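Local coordinates for enterochelin esterase (Salmonella enterica subsp. enterica serovar Typhimurium, PDB 3MGA), which probably hydrolyses the ester bonds of ferric enterobactin, the iron-loaded siderophore, so that the bacterium can release and use the captured iron, at residues R51-Y56 with D79-S84; W38-P41 with H47-I50; D257-V262 with G292-Y297. All blocks are in the same frame, centred on the assembly; numbering follows the deposited sequence.

Overall arrangement
Interactions 1 and 2 adjoin, their centres about 10 Å apart, in the N-terminal, E-set-like region of the esterase. Interaction 2 comes first along the chain and ties the end of strand 32-39 to the loop leading into strand 52-57; interaction 1 follows, packing that next strand over strand 80-87, the sheet neighbour of 32-39. Interaction 1 thus packs two antiparallel sheets together, while interaction 2 holds the loop that connects them; Trp-81 touches both Asp-40 and Ile-50. Interaction 3 comes last, between helices 256-273 and 290-301 of the putative esterase region. Its centre lies about 42 Å from that of interaction 1 and about 48 Å from that of interaction 2, on the opposite side of the chain's centre.

Interaction 1: residues R51-Y56 with D79-S84; sequences RRVWVY and DVWRWS
Strands 52-56 and 80-84 face each other with their touching parts at 42°, and the CA atoms of Val-53 and Trp-81 are 7.9 Å apart with no hydrogen bond between the segments. Valines from one strand meet indoles from the other, in two successive pairs. In the first, the CG2 methyl of Val-53 sits over one face of Trp-81, 3.5 Å from the centroid of its six-membered ring and only 16° off the ring normal, a well-formed CH-pi contact. Val-53 CG1 stands anti to the backbone N (chi1 -175°), which leaves CG2 beside that nitrogen and over the indole. The far end of the same ring, CH2, comes 4.0 Å from the carbonyl oxygen of Arg-51.

In the second pair, CB of Val-55 lies over one face of Trp-83, offset toward the ring's rim, and CG1 of Val-55 is 3.9 Å from CE3 of Trp-83. The polar N-H groups of the two indoles are also engaged, Trp-83 NE1 with Gln-70 OE1 and Trp-81 NE1, weakly, with Asp-40 OD2. At the start of strand 52-57, Arg-51 and Arg-52 both face Thr-100, forming a classic beta bulge. This strand pairs with strand 92-100 in one sheet, while strand 80-87 lies beside strand 32-39 in the other; Trp-38 of strand 32-39 touches both Val-53 and Trp-81, extending the apolar layer between the sheets.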
# COMPACT_ATOMS: atom_id res chain seq x y z
N ARG A 51 -30.71 -5.55 3.49
CA ARG A 51 -30.89 -5.95 2.09
C ARG A 51 -29.57 -6.47 1.50
O ARG A 51 -29.56 -7.49 0.81
CB ARG A 51 -31.36 -4.75 1.26
CG ARG A 51 -32.74 -4.20 1.61
CD ARG A 51 -33.86 -5.16 1.27
NE ARG A 51 -35.18 -4.56 1.45
CZ ARG A 51 -36.33 -5.16 1.16
NH1 ARG A 51 -36.34 -6.40 0.67
NH2 ARG A 51 -37.48 -4.53 1.35
N ARG A 52 -28.48 -5.76 1.75
CA ARG A 52 -27.16 -6.16 1.22
C ARG A 52 -26.07 -6.24 2.28
O ARG A 52 -26.16 -5.64 3.35
CB ARG A 52 -26.68 -5.17 0.15
CG ARG A 52 -27.57 -5.05 -1.09
CD ARG A 52 -27.57 -6.31 -1.94
NE ARG A 52 -28.30 -6.11 -3.19
CZ ARG A 52 -29.61 -6.27 -3.35
NH1 ARG A 52 -30.39 -6.64 -2.34
NH2 ARG A 52 -30.16 -6.04 -4.54
N VAL A 53 -25.03 -7.00 1.96
CA VAL A 53 -23.85 -7.16 2.79
C VAL A 53 -22.72 -7.34 1.78
O VAL A 53 -22.34 -8.46 1.46
CB VAL A 53 -23.92 -8.38 3.72
CG1 VAL A 53 -22.71 -8.40 4.62
CG2 VAL A 53 -25.21 -8.37 4.54
N TRP A 54 -22.22 -6.23 1.26
CA TRP A 54 -21.17 -6.27 0.24
C TRP A 54 -19.83 -6.70 0.83
O TRP A 54 -19.47 -6.32 1.94
CB TRP A 54 -21.04 -4.92 -0.48
CG TRP A 54 -22.36 -4.38 -1.04
CD1 TRP A 54 -23.15 -3.41 -0.48
CD2 TRP A 54 -23.02 -4.79 -2.24
NE1 TRP A 54 -24.25 -3.19 -1.25
CE2 TRP A 54 -24.20 -4.02 -2.34
CE3 TRP A 54 -22.74 -5.72 -3.24
CZ2 TRP A 54 -25.10 -4.16 -3.40
CZ3 TRP A 54 -23.63 -5.86 -4.29
CH2 TRP A 54 -24.80 -5.09 -4.36
N VAL A 55 -19.12 -7.51 0.07
CA VAL A 55 -17.82 -7.98 0.48
C VAL A 55 -16.87 -7.23 -0.42
O VAL A 55 -16.84 -7.46 -1.63
CB VAL A 55 -17.71 -9.51 0.31
CG1 VAL A 55 -16.33 -10.02 0.73
CG2 VAL A 55 -18.82 -10.21 1.12
N TYR A 56 -16.13 -6.29 0.16
CA TYR A 56 -15.20 -5.47 -0.60
C TYR A 56 -13.78 -5.90 -0.28
O TYR A 56 -13.22 -5.52 0.74
CB TYR A 56 -15.41 -3.99 -0.25
CG TYR A 56 -14.71 -3.01 -1.16
CD1 TYR A 56 -15.33 -2.53 -2.31
CD2 TYR A 56 -13.43 -2.54 -0.86
CE1 TYR A 56 -14.70 -1.62 -3.15
CE2 TYR A 56 -12.79 -1.62 -1.69
CZ TYR A 56 -13.42 -1.17 -2.83
OH TYR A 56 -12.79 -0.26 -3.66
N ASP A 79 -29.42 -15.82 11.31
CA ASP A 79 -28.77 -14.51 11.19
C ASP A 79 -27.39 -14.64 10.54
O ASP A 79 -26.54 -13.76 10.71
CB ASP A 79 -28.64 -13.84 12.57
CG ASP A 79 -27.70 -14.59 13.51
OD1 ASP A 79 -27.16 -15.65 13.12
OD2 ASP A 79 -27.50 -14.12 14.65
N VAL A 80 -27.16 -15.73 9.82
CA VAL A 80 -25.88 -15.97 9.18
C VAL A 80 -25.88 -15.57 7.72
O VAL A 80 -26.73 -16.02 6.95
CB VAL A 80 -25.50 -17.47 9.22
CG1 VAL A 80 -24.15 -17.69 8.55
CG2 VAL A 80 -25.49 -17.99 10.65
N TRP A 81 -24.94 -14.70 7.36
CA TRP A 81 -24.74 -14.29 5.98
C TRP A 81 -23.45 -14.97 5.55
O TRP A 81 -22.54 -15.16 6.36
CB TRP A 81 -24.65 -12.78 5.83
CG TRP A 81 -25.93 -12.05 6.07
CD1 TRP A 81 -26.49 -11.77 7.28
CD2 TRP A 81 -26.78 -11.45 5.09
NE1 TRP A 81 -27.66 -11.07 7.11
CE2 TRP A 81 -27.85 -10.85 5.77
CE3 TRP A 81 -26.74 -11.38 3.69
CZ2 TRP A 81 -28.88 -10.18 5.11
CZ3 TRP A 81 -27.76 -10.71 3.03
CH2 TRP A 81 -28.82 -10.12 3.74
N ARG A 82 -23.36 -15.32 4.28
CA ARG A 82 -22.23 -16.05 3.77
C ARG A 82 -21.92 -15.67 2.34
O ARG A 82 -22.79 -15.24 1.59
CB ARG A 82 -22.57 -17.55 3.84
CG ARG A 82 -21.54 -18.51 3.25
CD ARG A 82 -22.07 -19.95 3.28
NE ARG A 82 -23.28 -20.09 2.48
CZ ARG A 82 -24.00 -21.21 2.38
NH1 ARG A 82 -23.63 -22.31 3.03
NH2 ARG A 82 -25.09 -21.23 1.62
N TRP A 83 -20.66 -15.85 1.97
CA TRP A 83 -20.20 -15.58 0.62
C TRP A 83 -18.83 -16.21 0.48
O TRP A 83 -18.00 -16.12 1.37
CB TRP A 83 -20.14 -14.08 0.33
CG TRP A 83 -19.69 -13.78 -1.06
CD1 TRP A 83 -20.48 -13.69 -2.18
CD2 TRP A 83 -18.36 -13.51 -1.49
NE1 TRP A 83 -19.71 -13.40 -3.28
CE2 TRP A 83 -18.40 -13.28 -2.89
CE3 TRP A 83 -17.12 -13.45 -0.84
CZ2 TRP A 83 -17.26 -12.99 -3.64
CZ3 TRP A 83 -15.98 -13.16 -1.59
CH2 TRP A 83 -16.06 -12.93 -2.97
N SER A 84 -18.59 -16.86 -0.66
CA SER A 84 -17.33 -17.52 -0.90
C SER A 84 -16.75 -17.14 -2.24
O SER A 84 -17.46 -16.62 -3.11
CB SER A 84 -17.52 -19.04 -0.84
OG SER A 84 -17.95 -19.44 0.45

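Interaction 2: residues W38-P41 with H47-I50; sequences WRDP and HSPI
The carboxylate of Asp-40 and the hydroxyl of Ser-48 point at each other across the turn, and Ser-48 OG donates a hydrogen bond to Asp-40 OD2. The modelled separation of those two oxygens, 2.4 Å, is very short and its exact value is doubtful at this resolution. Both side chains are extended from their backbones: CG of Asp-40 lies anti to its own N (chi1 -170°), as does OG of Ser-48 (177°), and each group is carried into the space between the segments. The serine oxygen also works as an acceptor, taking the backbone N-H of Ile-50 at 3.2 Å from N to OG, with an angle of 165° at the hydrogen, so the hydroxyl oxygen has a partner on each segment.

Ile-50 comes in beside this polar pair. Its CG1 lies 3.6 Å from Asp-40 OD2 and approaches the edge of the Trp-38 indole near the ring plane, 4.4 Å from CH2 of that tryptophan. One face of the indole lies over the backbone N of Asp-40, offset toward the rim, so the ring lies above the chain that carries the carboxylate. Asp-40 has further partners: OD2 forms a salt bridge with Arg-74, which probably keeps the buried carboxylate ionised, and OD1 accepts from the backbone N of Gln-42.

The bond from Ser-48 OG to the N-H two residues later defines an ST turn. Here it shapes the loop between strands 32-39 and 52-57, the connection that carries the chain from one antiparallel sheet to the other in this E-set region.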
# COMPACT_ATOMS: atom_id res chain seq x y z
N TRP A 38 -20.62 -13.25 8.26
CA TRP A 38 -21.04 -12.03 8.93
C TRP A 38 -22.32 -12.36 9.67
O TRP A 38 -23.24 -12.92 9.08
CB TRP A 38 -21.25 -10.86 7.96
CG TRP A 38 -21.69 -9.58 8.67
CD1 TRP A 38 -20.91 -8.75 9.42
CD2 TRP A 38 -23.01 -9.01 8.69
NE1 TRP A 38 -21.66 -7.70 9.90
CE2 TRP A 38 -22.95 -7.83 9.47
CE3 TRP A 38 -24.24 -9.38 8.12
CZ2 TRP A 38 -24.06 -7.03 9.69
CZ3 TRP A 38 -25.35 -8.58 8.34
CH2 TRP A 38 -25.25 -7.41 9.12
N ARG A 39 -22.35 -12.05 10.96
CA ARG A 39 -23.50 -12.31 11.80
C ARG A 39 -24.35 -11.05 11.87
O ARG A 39 -23.89 -10.00 12.33
CB ARG A 39 -23.06 -12.70 13.21
CG ARG A 39 -24.20 -13.10 14.14
CD ARG A 39 -23.69 -13.53 15.50
NE ARG A 39 -24.74 -14.12 16.32
CZ ARG A 39 -24.57 -14.58 17.56
NH1 ARG A 39 -23.38 -14.51 18.16
NH2 ARG A 39 -25.59 -15.11 18.21
N ASP A 40 -25.59 -11.14 11.40
CA ASP A 40 -26.50 -10.01 11.42
C ASP A 40 -26.93 -9.77 12.87
O ASP A 40 -27.48 -10.67 13.50
CB ASP A 40 -27.71 -10.27 10.52
CG ASP A 40 -28.58 -9.04 10.31
OD1 ASP A 40 -28.64 -8.18 11.21
OD2 ASP A 40 -29.22 -8.95 9.25
N PRO A 41 -26.67 -8.57 13.41
CA PRO A 41 -27.06 -8.32 14.79
C PRO A 41 -28.56 -8.08 14.97
O PRO A 41 -29.04 -8.12 16.11
CB PRO A 41 -26.27 -7.05 15.18
CG PRO A 41 -25.51 -6.63 13.99
CD PRO A 41 -25.99 -7.41 12.81
N HIS A 47 -37.01 -10.11 11.04
CA HIS A 47 -36.60 -9.09 12.00
C HIS A 47 -35.64 -8.07 11.39
O HIS A 47 -35.91 -6.87 11.42
CB HIS A 47 -35.97 -9.74 13.24
CG HIS A 47 -36.94 -10.58 14.03
ND1 HIS A 47 -37.09 -11.93 13.83
CD2 HIS A 47 -37.80 -10.24 15.02
CE1 HIS A 47 -38.00 -12.40 14.66
NE2 HIS A 47 -38.45 -11.40 15.40
N SER A 48 -34.53 -8.55 10.82
CA SER A 48 -33.52 -7.67 10.21
C SER A 48 -33.96 -7.03 8.89
O SER A 48 -34.44 -7.73 7.99
CB SER A 48 -32.23 -8.44 9.97
OG SER A 48 -31.27 -7.62 9.32
N PRO A 49 -33.77 -5.71 8.75
CA PRO A 49 -34.12 -4.99 7.54
C PRO A 49 -32.96 -4.94 6.53
O PRO A 49 -33.06 -4.21 5.54
CB PRO A 49 -34.39 -3.58 8.07
CG PRO A 49 -33.35 -3.42 9.14
CD PRO A 49 -33.16 -4.81 9.75
N ILE A 50 -31.89 -5.69 6.79
CA ILE A 50 -30.73 -5.70 5.90
C ILE A 50 -31.02 -6.32 4.53
O ILE A 50 -31.48 -7.46 4.42
CB ILE A 50 -29.53 -6.42 6.54
CG1 ILE A 50 -29.07 -5.68 7.80
CG2 ILE A 50 -28.38 -6.51 5.56
CD1 ILE A 50 -28.64 -4.24 7.55

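Interaction 3: residues D257-V262 with G292-Y297; sequences DFWLAV and GLSALY
Trp-259 and Ser-294 join two helices of an alpha/beta-hydrolase fold, 256-273 and 290-301, the latter beginning within a GxSxG sequence that looks like a nucleophile elbow (Gly-287, Ser-289, Gly-291), whose residues the Ser-294 side chain touches. The indole N-H supplies the polar link: Trp-259 NE1 donates to Ser-294 OG over 2.9 Å, at an angle of 155°. This gives the indole N-H of a buried tryptophan a partner on the other helix. The hydroxyl lies at the edge of the indole, slightly tilted from the ring plane.

The first torsions differ on the two sides. In Trp-259, CG sits beside the backbone N and anti to the carbonyl carbon (chi1 -69°), which sends the indole toward the other helix; chi2 then turns NE1 to Ser-294. Ser-294 swings OG anti to its own N (-160°), turning the hydroxyl toward the indole nitrogen; OG has a second, weak hydrogen bond with the backbone O of Leu-252.

Tyr-297, about one turn further along, adds an apolar contact. CD1 is the atom of its ring that reaches the indole, and Trp-259 CD1 lies at the edge of the phenol ring, close to its plane. The two side chains run past each other in opposite directions. On helix 256-273 itself, the Phe-258 ring places CD2 above one face of the indole, offset toward the rim, and Phe-306 meets the indole edge-to-face. Val-285 of strand 284-288 touches both Trp-259 and Ala-295, so the helix pair packs against the central sheet. Between the two aromatic side chains the closest atoms are CD1 of Trp-259 and CD1 of Tyr-297, 4.0 Å apart.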
# COMPACT_ATOMS: atom_id res chain seq x y z
N ASP A 257 8.52 21.41 -7.06
CA ASP A 257 8.64 22.17 -5.81
C ASP A 257 8.68 21.30 -4.57
O ASP A 257 9.40 21.59 -3.64
CB ASP A 257 7.55 23.24 -5.67
CG ASP A 257 7.84 24.47 -6.50
OD1 ASP A 257 8.93 24.53 -7.11
OD2 ASP A 257 6.99 25.39 -6.53
N PHE A 258 7.91 20.22 -4.57
CA PHE A 258 7.91 19.33 -3.41
C PHE A 258 9.32 18.84 -3.12
O PHE A 258 9.81 18.98 -2.00
CB PHE A 258 6.97 18.15 -3.62
CG PHE A 258 6.99 17.17 -2.49
CD1 PHE A 258 6.29 17.42 -1.32
CD2 PHE A 258 7.72 15.99 -2.58
CE1 PHE A 258 6.31 16.51 -0.28
CE2 PHE A 258 7.74 15.09 -1.53
CZ PHE A 258 7.03 15.35 -0.38
N TRP A 259 9.98 18.30 -4.14
CA TRP A 259 11.34 17.78 -3.98
C TRP A 259 12.41 18.85 -3.83
O TRP A 259 13.41 18.61 -3.16
CB TRP A 259 11.68 16.79 -5.09
CG TRP A 259 10.89 15.55 -4.93
CD1 TRP A 259 9.83 15.14 -5.68
CD2 TRP A 259 11.04 14.59 -3.88
NE1 TRP A 259 9.34 13.96 -5.20
CE2 TRP A 259 10.07 13.60 -4.09
CE3 TRP A 259 11.92 14.46 -2.80
CZ2 TRP A 259 9.95 12.48 -3.26
CZ3 TRP A 259 11.81 13.36 -1.98
CH2 TRP A 259 10.82 12.38 -2.21
N LEU A 260 12.21 20.01 -4.44
CA LEU A 260 13.14 21.12 -4.26
C LEU A 260 13.06 21.53 -2.79
O LEU A 260 14.08 21.67 -2.13
CB LEU A 260 12.80 22.31 -5.15
CG LEU A 260 13.12 22.22 -6.64
CD1 LEU A 260 12.50 23.37 -7.38
CD2 LEU A 260 14.64 22.15 -6.89
N ALA A 261 11.84 21.70 -2.30
CA ALA A 261 11.59 22.09 -0.92
C ALA A 261 12.18 21.11 0.09
O ALA A 261 12.75 21.53 1.10
CB ALA A 261 10.08 22.23 -0.68
N VAL A 262 12.03 19.81 -0.17
CA VAL A 262 12.57 18.77 0.71
C VAL A 262 14.09 18.87 0.84
O VAL A 262 14.65 18.71 1.93
CB VAL A 262 12.18 17.36 0.21
CG1 VAL A 262 13.08 16.29 0.80
CG2 VAL A 262 10.70 17.07 0.49
N GLY A 292 4.85 6.38 -5.32
CA GLY A 292 5.80 5.60 -6.11
C GLY A 292 6.24 6.38 -7.32
O GLY A 292 7.42 6.38 -7.70
N LEU A 293 5.28 7.06 -7.94
CA LEU A 293 5.53 7.89 -9.09
C LEU A 293 6.45 9.03 -8.69
O LEU A 293 7.42 9.34 -9.38
CB LEU A 293 4.19 8.46 -9.62
CG LEU A 293 4.19 9.53 -10.71
CD1 LEU A 293 4.84 9.06 -12.00
CD2 LEU A 293 2.75 9.98 -10.96
N SER A 294 6.14 9.65 -7.56
CA SER A 294 6.92 10.77 -7.06
C SER A 294 8.34 10.34 -6.69
O SER A 294 9.28 11.08 -6.94
CB SER A 294 6.22 11.42 -5.86
OG SER A 294 6.70 12.74 -5.65
N ALA A 295 8.50 9.15 -6.10
CA ALA A 295 9.84 8.68 -5.71
C ALA A 295 10.74 8.44 -6.92
O ALA A 295 11.91 8.79 -6.89
CB ALA A 295 9.75 7.41 -4.85
N LEU A 296 10.20 7.85 -7.98
CA LEU A 296 10.98 7.62 -9.19
C LEU A 296 11.31 8.98 -9.81
O LEU A 296 12.45 9.25 -10.19
CB LEU A 296 10.23 6.75 -10.20
CG LEU A 296 10.97 6.46 -11.50
CD1 LEU A 296 12.30 5.72 -11.25
CD2 LEU A 296 10.09 5.67 -12.45
N TYR A 297 10.30 9.84 -9.89
CA TYR A 297 10.46 11.19 -10.41
C TYR A 297 11.62 11.89 -9.69
O TYR A 297 12.43 12.56 -10.33
CB TYR A 297 9.16 11.96 -10.24
CG TYR A 297 9.21 13.43 -10.58
CD1 TYR A 297 9.47 14.38 -9.60
CD2 TYR A 297 8.95 13.88 -11.86
CE1 TYR A 297 9.49 15.72 -9.88
CE2 TYR A 297 8.98 15.24 -12.17
CZ TYR A 297 9.25 16.15 -11.17
OH TYR A 297 9.29 17.50 -11.44